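PDB 5DL5: membrane protein from Acinetobacter baumannii AB307-0294, which probably forms a beta-barrel channel of the OprD porin family that lets small molecules, antibiotics among them, cross the outer membrane. Local coordinates for residues V368-K382 and S394-Y408. Sequence-based numbering, arbitrary orientation.
Sequences VTDDAQEREFFNQVK and SLRIRNSYYRASDAY
The guanidinium of Arg375 lies over CB and CG of Arg403, its NH2 3.7 Å from Arg403 CG, where strand 371-382 runs antiparallel to strand 394-404, the two strands of a beta hairpin in the barrel wall. Paired backbone hydrogen bonds join Arg375 to Arg403, Phe377 to Tyr401, Asn379 to Asn399 and Val381 to Ile397. CG of Arg375 sits between the backbone N and the carbonyl carbon (chi1 73°), and the extended chain beyond carries the guanidinium across to the neighbouring strand.

Glu374 stands on the other face and reaches two tyrosines. Tyr402 OH donates to Glu374 OE2 over 2.5 Å on the anti side, tilted out of the carboxylate plane, while the carboxylate and the Tyr402 ring are turned 77° apart. The same oxygen lies at the edge of the Tyr408 ring, and Ser324 OG also hydrogen-bonds to it. A water bound 2.7 Å from Glu374 OE1 bridges to Tyr408 OH.

Farther along this face, Ser400 OG donates to Glu376 OE1 over 2.7 Å; that carboxylate also accepts from the backbone N atoms of Met323 and Ser324. Phe378 turns its edge to Arg398, CE1 lying 3.4 Å above the guanidinium plane. A second water accepts a hydrogen bond from Arg398 NH1 and donates one to Gln380 OE1. Lys382 runs beside Arg396 in the same direction, its CD 3.7 Å from Arg396 CG, and Arg396 makes a salt bridge to Asp424.

Buried carboxylates held by hydroxyls and loop amides, followed by a row of basic side chains, make this face polar, consistent with a hydrophilic channel lining. The other is mixed: Phe377, Val381, Ile397 and Tyr401 lie among Arg375, Arg403, Asn379 and Asn399, its exposed apolar and aromatic groups consistent with facing lipid.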
ATOM      1  N   VAL A 368       2.382  17.996 -24.124  1.00 54.69           N
ATOM      2  CA  VAL A 368       2.403  19.284 -23.442  1.00 53.90           C
ATOM      3  C   VAL A 368       3.840  19.695 -23.121  1.00 51.02           C
ATOM      4  O   VAL A 368       4.187  20.735 -23.510  1.00 51.09           O
ATOM      5  CB  VAL A 368       1.481  19.328 -22.197  1.00 53.80           C
ATOM      6  CG1 VAL A 368       1.564  20.694 -21.498  1.00 53.95           C
ATOM      7  CG2 VAL A 368       0.021  19.031 -22.612  1.00 54.70           C
ATOM      8  N   THR A 369       4.647  18.860 -22.460  1.00 47.62           N
ATOM      9  CA  THR A 369       5.968  19.270 -21.986  1.00 46.88           C
ATOM     10  C   THR A 369       6.741  18.060 -21.546  1.00 44.24           C
ATOM     11  O   THR A 369       6.177  17.029 -21.133  1.00 41.32           O
ATOM     12  CB  THR A 369       5.870  20.168 -20.712  1.00 46.93           C
ATOM     13  OG1 THR A 369       7.156  20.574 -20.296  1.00 47.41           O
ATOM     14  CG2 THR A 369       5.289  19.407 -19.510  1.00 45.01           C
ATOM     15  N   ASP A 370       8.033  18.264 -21.440  1.00 42.15           N
ATOM     16  CA  ASP A 370       8.980  17.280 -20.964  1.00 43.89           C
ATOM     17  C   ASP A 370       9.457  17.733 -19.567  1.00 41.57           C
ATOM     18  O   ASP A 370      10.258  17.028 -18.915  1.00 40.79           O
ATOM     19  CB  ASP A 370      10.173  17.163 -21.971  1.00 47.72           C
ATOM     20  CG  ASP A 370       9.821  16.374 -23.225  1.00 54.72           C
ATOM     21  OD1 ASP A 370       9.022  15.459 -23.136  1.00 57.66           O
ATOM     22  OD2 ASP A 370      10.338  16.676 -24.327  1.00 67.79           O
ATOM     23  N   ASP A 371       8.991  18.878 -19.062  1.00 40.95           N
ATOM     24  CA  ASP A 371       9.646  19.455 -17.899  1.00 43.03           C
ATOM     25  C   ASP A 371       8.801  19.778 -16.673  1.00 40.94           C
ATOM     26  O   ASP A 371       9.215  20.594 -15.840  1.00 38.83           O
ATOM     27  CB  ASP A 371      10.341  20.757 -18.333  1.00 48.03           C
ATOM     28  CG  ASP A 371      11.234  20.563 -19.552  1.00 54.64           C
ATOM     29  OD1 ASP A 371      12.196  19.788 -19.440  1.00 56.55           O
ATOM     30  OD2 ASP A 371      10.987  21.150 -20.640  1.00 60.49           O
ATOM     31  N   ALA A 372       7.668  19.126 -16.516  1.00 37.38           N
ATOM     32  CA  ALA A 372       6.762  19.447 -15.372  1.00 35.84           C
ATOM     33  C   ALA A 372       7.420  18.975 -14.057  1.00 34.02           C
ATOM     34  O   ALA A 372       8.423  18.192 -14.022  1.00 33.37           O
ATOM     35  CB  ALA A 372       5.338  18.799 -15.554  1.00 35.62           C
ATOM     36  N   GLN A 373       6.902  19.547 -12.973  1.00 35.25           N
ATOM     37  CA  GLN A 373       7.469  19.400 -11.633  1.00 33.71           C
ATOM     38  C   GLN A 373       6.373  19.368 -10.604  1.00 34.93           C
ATOM     39  O   GLN A 373       5.312  19.884 -10.828  1.00 33.22           O
ATOM     40  CB  GLN A 373       8.335  20.679 -11.294  1.00 37.60           C
ATOM     41  CG  GLN A 373       9.437  20.866 -12.274  1.00 40.85           C
ATOM     42  CD  GLN A 373       9.965  22.248 -12.298  1.00 53.56           C
ATOM     43  OE1 GLN A 373      11.094  22.463 -11.957  1.00 60.93           O
ATOM     44  NE2 GLN A 373       9.135  23.208 -12.718  1.00 57.85           N
ATOM     45  N   GLU A 374       6.723  18.863  -9.437  1.00 33.37           N
ATOM     46  CA  GLU A 374       5.832  18.862  -8.315  1.00 33.78           C
ATOM     47  C   GLU A 374       6.656  18.877  -7.026  1.00 33.19           C
ATOM     48  O   GLU A 374       7.838  18.481  -7.025  1.00 32.02           O
ATOM     49  CB  GLU A 374       4.979  17.591  -8.322  1.00 31.12           C
ATOM     50  CG  GLU A 374       5.753  16.295  -8.207  1.00 30.43           C
ATOM     51  CD  GLU A 374       4.839  15.014  -8.283  1.00 32.76           C
ATOM     52  OE1 GLU A 374       5.289  13.931  -8.712  1.00 28.95           O
ATOM     53  OE2 GLU A 374       3.628  15.062  -7.876  1.00 34.87           O
ATOM     54  N   ARG A 375       6.043  19.388  -5.968  1.00 33.27           N
ATOM     55  CA  ARG A 375       6.612  19.233  -4.675  1.00 35.23           C
ATOM     56  C   ARG A 375       5.583  19.078  -3.571  1.00 34.02           C
ATOM     57  O   ARG A 375       4.496  19.640  -3.646  1.00 33.89           O
ATOM     58  CB  ARG A 375       7.443  20.506  -4.342  1.00 37.21           C
ATOM     59  CG  ARG A 375       6.637  21.699  -4.038  1.00 41.17           C
ATOM     60  CD  ARG A 375       7.569  22.888  -3.789  1.00 48.90           C
ATOM     61  NE  ARG A 375       6.743  23.990  -3.429  1.00 55.66           N
ATOM     62  CZ  ARG A 375       6.297  24.920  -4.257  1.00 64.11           C
ATOM     63  NH1 ARG A 375       6.666  24.926  -5.549  1.00 63.09           N
ATOM     64  NH2 ARG A 375       5.464  25.847  -3.774  1.00 68.50           N
ATOM     65  N   GLU A 376       6.064  18.458  -2.503  1.00 34.14           N
ATOM     66  CA  GLU A 376       5.260  18.139  -1.391  1.00 36.67           C
ATOM     67  C   GLU A 376       5.993  18.332  -0.091  1.00 34.50           C
ATOM     68  O   GLU A 376       7.099  17.806   0.087  1.00 35.39           O
ATOM     69  CB  GLU A 376       4.782  16.648  -1.472  1.00 35.11           C
ATOM     70  CG  GLU A 376       3.645  16.371  -0.503  1.00 35.60           C
ATOM     71  CD  GLU A 376       3.012  14.971  -0.650  1.00 43.78           C
ATOM     72  OE1 GLU A 376       2.360  14.549   0.354  1.00 43.58           O
ATOM     73  OE2 GLU A 376       3.126  14.275  -1.724  1.00 40.89           O
ATOM     74  N   PHE A 377       5.380  19.093   0.774  1.00 34.20           N
ATOM     75  CA  PHE A 377       5.759  19.260   2.199  1.00 37.11           C
ATOM     76  C   PHE A 377       4.776  18.465   3.126  1.00 36.49           C
ATOM     77  O   PHE A 377       3.547  18.711   3.148  1.00 34.12           O
ATOM     78  CB  PHE A 377       5.795  20.742   2.633  1.00 40.85           C
ATOM     79  CG  PHE A 377       6.342  20.955   4.056  1.00 49.78           C
ATOM     80  CD1 PHE A 377       7.498  20.272   4.521  1.00 53.61           C
ATOM     81  CD2 PHE A 377       5.700  21.859   4.986  1.00 55.40           C
ATOM     82  CE1 PHE A 377       7.981  20.478   5.830  1.00 56.29           C
ATOM     83  CE2 PHE A 377       6.213  22.079   6.279  1.00 57.14           C
ATOM     84  CZ  PHE A 377       7.334  21.411   6.699  1.00 56.39           C
ATOM     85  N   PHE A 378       5.322  17.482   3.823  1.00 36.80           N
ATOM     86  CA  PHE A 378       4.499  16.530   4.606  1.00 37.30           C
ATOM     87  C   PHE A 378       4.833  16.653   6.105  1.00 38.23           C
ATOM     88  O   PHE A 378       6.061  16.766   6.480  1.00 36.35           O
ATOM     89  CB  PHE A 378       4.892  15.126   4.092  1.00 35.31           C
ATOM     90  CG  PHE A 378       4.317  13.985   4.949  1.00 35.91           C
ATOM     91  CD1 PHE A 378       2.996  13.561   4.735  1.00 35.96           C
ATOM     92  CD2 PHE A 378       5.063  13.367   5.934  1.00 34.81           C
ATOM     93  CE1 PHE A 378       2.468  12.498   5.510  1.00 37.07           C
ATOM     94  CE2 PHE A 378       4.505  12.380   6.765  1.00 34.64           C
ATOM     95  CZ  PHE A 378       3.243  11.913   6.517  1.00 32.91           C
ATOM     96  N   ASN A 379       3.814  16.621   6.976  1.00 36.22           N
ATOM     97  CA  ASN A 379       4.028  16.483   8.395  1.00 38.08           C
ATOM     98  C   ASN A 379       3.057  15.455   8.941  1.00 39.82           C
ATOM     99  O   ASN A 379       1.872  15.432   8.537  1.00 39.16           O
ATOM    100  CB  ASN A 379       3.853  17.781   9.123  1.00 40.14           C
ATOM    101  CG  ASN A 379       5.008  18.721   8.877  1.00 43.48           C
ATOM    102  OD1 ASN A 379       5.990  18.690   9.591  1.00 41.00           O
ATOM    103  ND2 ASN A 379       4.913  19.526   7.790  1.00 44.69           N
ATOM    104  N   GLN A 380       3.565  14.609   9.817  1.00 39.71           N
ATOM    105  CA  GLN A 380       2.710  13.721  10.552  1.00 42.65           C
ATOM    106  C   GLN A 380       3.110  13.693  11.996  1.00 41.22           C
ATOM    107  O   GLN A 380       4.258  13.580  12.319  1.00 42.21           O
ATOM    108  CB  GLN A 380       2.735  12.281   9.963  1.00 41.63           C
ATOM    109  CG  GLN A 380       1.893  11.332  10.804  1.00 42.37           C
ATOM    110  CD  GLN A 380       1.686  10.003  10.085  1.00 48.32           C
ATOM    111  OE1 GLN A 380       0.938   9.892   9.122  1.00 48.14           O
ATOM    112  NE2 GLN A 380       2.383   9.010  10.532  1.00 46.54           N
ATOM    113  N   VAL A 381       2.145  13.859  12.859  1.00 39.17           N
ATOM    114  CA  VAL A 381       2.302  13.554  14.244  1.00 40.59           C
ATOM    115  C   VAL A 381       1.452  12.330  14.579  1.00 41.47           C
ATOM    116  O   VAL A 381       0.254  12.209  14.174  1.00 40.74           O
ATOM    117  CB  VAL A 381       1.844  14.707  15.115  1.00 43.73           C
ATOM    118  CG1 VAL A 381       1.833  14.303  16.594  1.00 46.02           C
ATOM    119  CG2 VAL A 381       2.743  15.911  14.915  1.00 45.40           C
ATOM    120  N   LYS A 382       2.053  11.459  15.346  1.00 41.80           N
ATOM    121  CA  LYS A 382       1.404  10.236  15.752  1.00 44.73           C
ATOM    122  C   LYS A 382       1.589  10.002  17.230  1.00 44.62           C
ATOM    123  O   LYS A 382       2.726  10.205  17.754  1.00 49.05           O
ATOM    124  CB  LYS A 382       1.976   9.052  14.952  1.00 44.04           C
ATOM    125  CG  LYS A 382       1.250   7.761  15.356  1.00 50.46           C
ATOM    126  CD  LYS A 382       1.424   6.577  14.395  1.00 52.81           C
ATOM    127  CE  LYS A 382       0.354   5.585  14.788  1.00 59.08           C
ATOM    128  NZ  LYS A 382       0.369   4.431  13.883  1.00 61.19           N
ATOM    129  N   SER A 394      -4.004   4.324  18.723  1.00 40.20           N
ATOM    130  CA  SER A 394      -3.261   5.424  18.182  1.00 42.84           C
ATOM    131  C   SER A 394      -4.052   6.463  17.451  1.00 45.70           C
ATOM    132  O   SER A 394      -5.103   6.133  16.795  1.00 46.47           O
ATOM    133  CB  SER A 394      -2.206   4.945  17.192  1.00 44.10           C
ATOM    134  OG  SER A 394      -2.762   4.205  16.131  1.00 46.05           O
ATOM    135  N   LEU A 395      -3.444   7.665  17.403  1.00 43.87           N
ATOM    136  CA  LEU A 395      -3.992   8.793  16.679  1.00 41.54           C
ATOM    137  C   LEU A 395      -2.915   9.347  15.733  1.00 41.25           C
ATOM    138  O   LEU A 395      -1.783   9.513  16.159  1.00 41.01           O
ATOM    139  CB  LEU A 395      -4.575   9.727  17.679  1.00 42.04           C
ATOM    140  CG  LEU A 395      -5.014  11.068  17.085  1.00 42.19           C
ATOM    141  CD1 LEU A 395      -6.242  10.796  16.199  1.00 43.13           C
ATOM    142  CD2 LEU A 395      -5.336  12.025  18.167  1.00 48.00           C
ATOM    143  N   ARG A 396      -3.220   9.512  14.428  1.00 39.31           N
ATOM    144  CA  ARG A 396      -2.269   9.946  13.373  1.00 40.30           C
ATOM    145  C   ARG A 396      -2.945  11.157  12.822  1.00 41.33           C
ATOM    146  O   ARG A 396      -4.133  11.067  12.440  1.00 37.31           O
ATOM    147  CB  ARG A 396      -2.248   9.027  12.166  1.00 42.01           C
ATOM    148  CG  ARG A 396      -1.426   7.855  12.410  1.00 50.31           C
ATOM    149  CD  ARG A 396      -1.086   7.032  11.176  1.00 50.24           C
ATOM    150  NE  ARG A 396      -2.178   6.687  10.269  1.00 56.35           N
ATOM    151  CZ  ARG A 396      -3.139   5.764  10.411  1.00 58.42           C
ATOM    152  NH1 ARG A 396      -3.355   5.108  11.534  1.00 58.88           N
ATOM    153  NH2 ARG A 396      -3.969   5.539   9.403  1.00 62.82           N
ATOM    154  N   ILE A 397      -2.242  12.281  12.781  1.00 39.72           N
ATOM    155  CA  ILE A 397      -2.714  13.508  12.197  1.00 41.20           C
ATOM    156  C   ILE A 397      -1.633  13.860  11.167  1.00 40.13           C
ATOM    157  O   ILE A 397      -0.478  13.949  11.507  1.00 38.71           O
ATOM    158  CB  ILE A 397      -2.819  14.699  13.148  1.00 44.08           C
ATOM    159  CG1 ILE A 397      -3.905  14.535  14.160  1.00 51.90           C
ATOM    160  CG2 ILE A 397      -3.153  15.955  12.356  1.00 44.44           C
ATOM    161  CD1 ILE A 397      -3.645  13.389  15.102  1.00 56.15           C
ATOM    162  N   ARG A 398      -2.015  14.052   9.928  1.00 38.86           N
ATOM    163  CA  ARG A 398      -1.060  14.291   8.909  1.00 38.75           C
ATOM    164  C   ARG A 398      -1.561  15.321   7.919  1.00 39.41           C
ATOM    165  O   ARG A 398      -2.772  15.441   7.653  1.00 34.42           O
ATOM    166  CB  ARG A 398      -0.604  13.003   8.238  1.00 39.17           C
ATOM    167  CG  ARG A 398      -1.528  12.308   7.347  1.00 40.75           C
ATOM    168  CD  ARG A 398      -0.958  11.057   6.662  1.00 38.73           C
ATOM    169  NE  ARG A 398      -0.722  11.277   5.237  1.00 39.99           N
ATOM    170  CZ  ARG A 398      -0.268  10.329   4.405  1.00 42.48           C
ATOM    171  NH1 ARG A 398      -0.007   9.108   4.851  1.00 42.45           N
ATOM    172  NH2 ARG A 398       0.050  10.633   3.173  1.00 46.86           N
ATOM    173  N   ASN A 399      -0.623  16.112   7.425  1.00 38.17           N
ATOM    174  CA  ASN A 399      -0.909  17.149   6.439  1.00 41.42           C
ATOM    175  C   ASN A 399       0.150  17.194   5.317  1.00 42.49           C
ATOM    176  O   ASN A 399       1.377  17.004   5.575  1.00 38.43           O
ATOM    177  CB  ASN A 399      -0.941  18.480   7.141  1.00 46.09           C
ATOM    178  CG  ASN A 399      -1.059  19.661   6.159  1.00 51.62           C
ATOM    179  OD1 ASN A 399      -0.081  20.400   5.882  1.00 47.46           O
ATOM    180  ND2 ASN A 399      -2.234  19.845   5.632  1.00 50.64           N
ATOM    181  N   SER A 400      -0.346  17.406   4.089  1.00 41.76           N
ATOM    182  CA  SER A 400       0.455  17.615   2.897  1.00 40.29           C
ATOM    183  C   SER A 400       0.101  18.912   2.244  1.00 42.51           C
ATOM    184  O   SER A 400      -1.102  19.192   1.932  1.00 42.57           O
ATOM    185  CB  SER A 400       0.276  16.496   1.913  1.00 38.21           C
ATOM    186  OG  SER A 400       0.963  15.422   2.430  1.00 38.63           O
ATOM    187  N   TYR A 401       1.128  19.724   2.041  1.00 39.85           N
ATOM    188  CA  TYR A 401       0.968  20.927   1.221  1.00 42.86           C
ATOM    189  C   TYR A 401       1.652  20.584  -0.151  1.00 40.00           C
ATOM    190  O   TYR A 401       2.865  20.299  -0.185  1.00 36.91           O
ATOM    191  CB  TYR A 401       1.474  22.206   1.977  1.00 46.50           C
ATOM    192  CG  TYR A 401       1.655  23.493   1.114  1.00 54.28           C
ATOM    193  CD1 TYR A 401       2.877  23.725   0.494  1.00 61.51           C
ATOM    194  CD2 TYR A 401       0.685  24.493   1.001  1.00 62.13           C
ATOM    195  CE1 TYR A 401       3.140  24.822  -0.298  1.00 61.54           C
ATOM    196  CE2 TYR A 401       0.954  25.653   0.221  1.00 66.18           C
ATOM    197  CZ  TYR A 401       2.196  25.775  -0.460  1.00 65.38           C
ATOM    198  OH  TYR A 401       2.631  26.853  -1.264  1.00 70.74           O
ATOM    199  N   TYR A 402       0.843  20.487  -1.223  1.00 36.27           N
ATOM    200  CA  TYR A 402       1.294  19.956  -2.448  1.00 34.67           C
ATOM    201  C   TYR A 402       1.097  20.949  -3.572  1.00 37.71           C
ATOM    202  O   TYR A 402       0.018  21.546  -3.676  1.00 35.58           O
ATOM    203  CB  TYR A 402       0.587  18.655  -2.753  1.00 34.86           C
ATOM    204  CG  TYR A 402       0.841  18.114  -4.136  1.00 34.21           C
ATOM    205  CD1 TYR A 402       1.965  17.316  -4.388  1.00 33.73           C
ATOM    206  CD2 TYR A 402      -0.009  18.410  -5.191  1.00 36.52           C
ATOM    207  CE1 TYR A 402       2.226  16.800  -5.632  1.00 32.67           C
ATOM    208  CE2 TYR A 402       0.265  17.970  -6.487  1.00 36.92           C
ATOM    209  CZ  TYR A 402       1.378  17.126  -6.693  1.00 33.55           C
ATOM    210  OH  TYR A 402       1.684  16.635  -7.912  1.00 31.70           O
ATOM    211  N   ARG A 403       2.157  21.149  -4.397  1.00 34.36           N
ATOM    212  CA  ARG A 403       2.066  22.045  -5.506  1.00 36.96           C
ATOM    213  C   ARG A 403       2.704  21.443  -6.757  1.00 36.54           C
ATOM    214  O   ARG A 403       3.680  20.778  -6.647  1.00 35.05           O
ATOM    215  CB  ARG A 403       2.761  23.406  -5.204  1.00 39.49           C
ATOM    216  CG  ARG A 403       2.092  24.289  -4.130  1.00 46.18           C
ATOM    217  CD  ARG A 403       0.677  24.726  -4.439  1.00 50.41           C
ATOM    218  NE  ARG A 403       0.020  25.451  -3.314  1.00 54.38           N
ATOM    219  CZ  ARG A 403      -0.628  24.902  -2.281  1.00 59.05           C
ATOM    220  NH1 ARG A 403      -0.739  23.593  -2.135  1.00 58.75           N
ATOM    221  NH2 ARG A 403      -1.204  25.686  -1.367  1.00 59.84           N
ATOM    222  N   ALA A 404       2.208  21.798  -7.949  1.00 36.71           N
ATOM    223  CA  ALA A 404       2.743  21.210  -9.148  1.00 37.52           C
ATOM    224  C   ALA A 404       2.700  22.226 -10.244  1.00 39.05           C
ATOM    225  O   ALA A 404       1.946  23.201 -10.150  1.00 36.27           O
ATOM    226  CB  ALA A 404       1.953  19.942  -9.492  1.00 34.73           C
ATOM    227  N   SER A 405       3.470  22.022 -11.295  1.00 37.91           N
ATOM    228  CA  SER A 405       3.343  22.985 -12.442  1.00 42.02           C
ATOM    229  C   SER A 405       1.970  22.916 -13.149  1.00 43.49           C
ATOM    230  O   SER A 405       1.133  21.999 -12.928  1.00 39.82           O
ATOM    231  CB  SER A 405       4.476  22.875 -13.510  1.00 42.89           C
ATOM    232  OG  SER A 405       4.873  21.629 -13.737  1.00 41.70           O
ATOM    233  N   ASP A 406       1.750  23.872 -14.005  1.00 43.53           N
ATOM    234  CA  ASP A 406       0.478  24.013 -14.757  1.00 50.97           C
ATOM    235  C   ASP A 406       0.059  22.743 -15.539  1.00 52.52           C
ATOM    236  O   ASP A 406      -1.161  22.422 -15.581  1.00 54.25           O
ATOM    237  CB  ASP A 406       0.589  25.122 -15.797  1.00 55.59           C
ATOM    238  CG  ASP A 406       0.797  26.422 -15.184  1.00 64.17           C
ATOM    239  OD1 ASP A 406       0.501  26.471 -13.979  1.00 68.50           O
ATOM    240  OD2 ASP A 406       1.194  27.416 -15.882  1.00 77.19           O
ATOM    241  N   ALA A 407       1.079  22.037 -16.075  1.00 45.98           N
ATOM    242  CA  ALA A 407       0.903  20.892 -16.933  1.00 47.13           C
ATOM    243  C   ALA A 407       0.524  19.612 -16.151  1.00 43.44           C
ATOM    244  O   ALA A 407       0.211  18.651 -16.744  1.00 47.07           O
ATOM    245  CB  ALA A 407       2.227  20.691 -17.679  1.00 50.09           C
ATOM    246  N   TYR A 408       0.662  19.603 -14.826  1.00 41.14           N
ATOM    247  CA  TYR A 408       0.451  18.460 -13.944  1.00 39.21           C
ATOM    248  C   TYR A 408      -0.538  18.782 -12.852  1.00 38.95           C
ATOM    249  O   TYR A 408      -0.291  18.584 -11.650  1.00 39.95           O
ATOM    250  CB  TYR A 408       1.773  18.013 -13.335  1.00 36.06           C
ATOM    251  CG  TYR A 408       1.986  16.566 -12.951  1.00 34.58           C
ATOM    252  CD1 TYR A 408       1.840  15.513 -13.890  1.00 36.57           C
ATOM    253  CD2 TYR A 408       2.411  16.232 -11.673  1.00 32.97           C
ATOM    254  CE1 TYR A 408       2.122  14.112 -13.585  1.00 33.27           C
ATOM    255  CE2 TYR A 408       2.618  14.884 -11.344  1.00 33.50           C
ATOM    256  CZ  TYR A 408       2.523  13.832 -12.342  1.00 32.25           C
ATOM    257  OH  TYR A 408       2.797  12.584 -11.841  1.00 33.33           O
TER
HETATM  258  O   HOH W   1       3.646  11.964  -9.573  1.00 31.83           O
HETATM  259  O   HOH W   2       0.055   8.027   7.492  1.00 50.57           O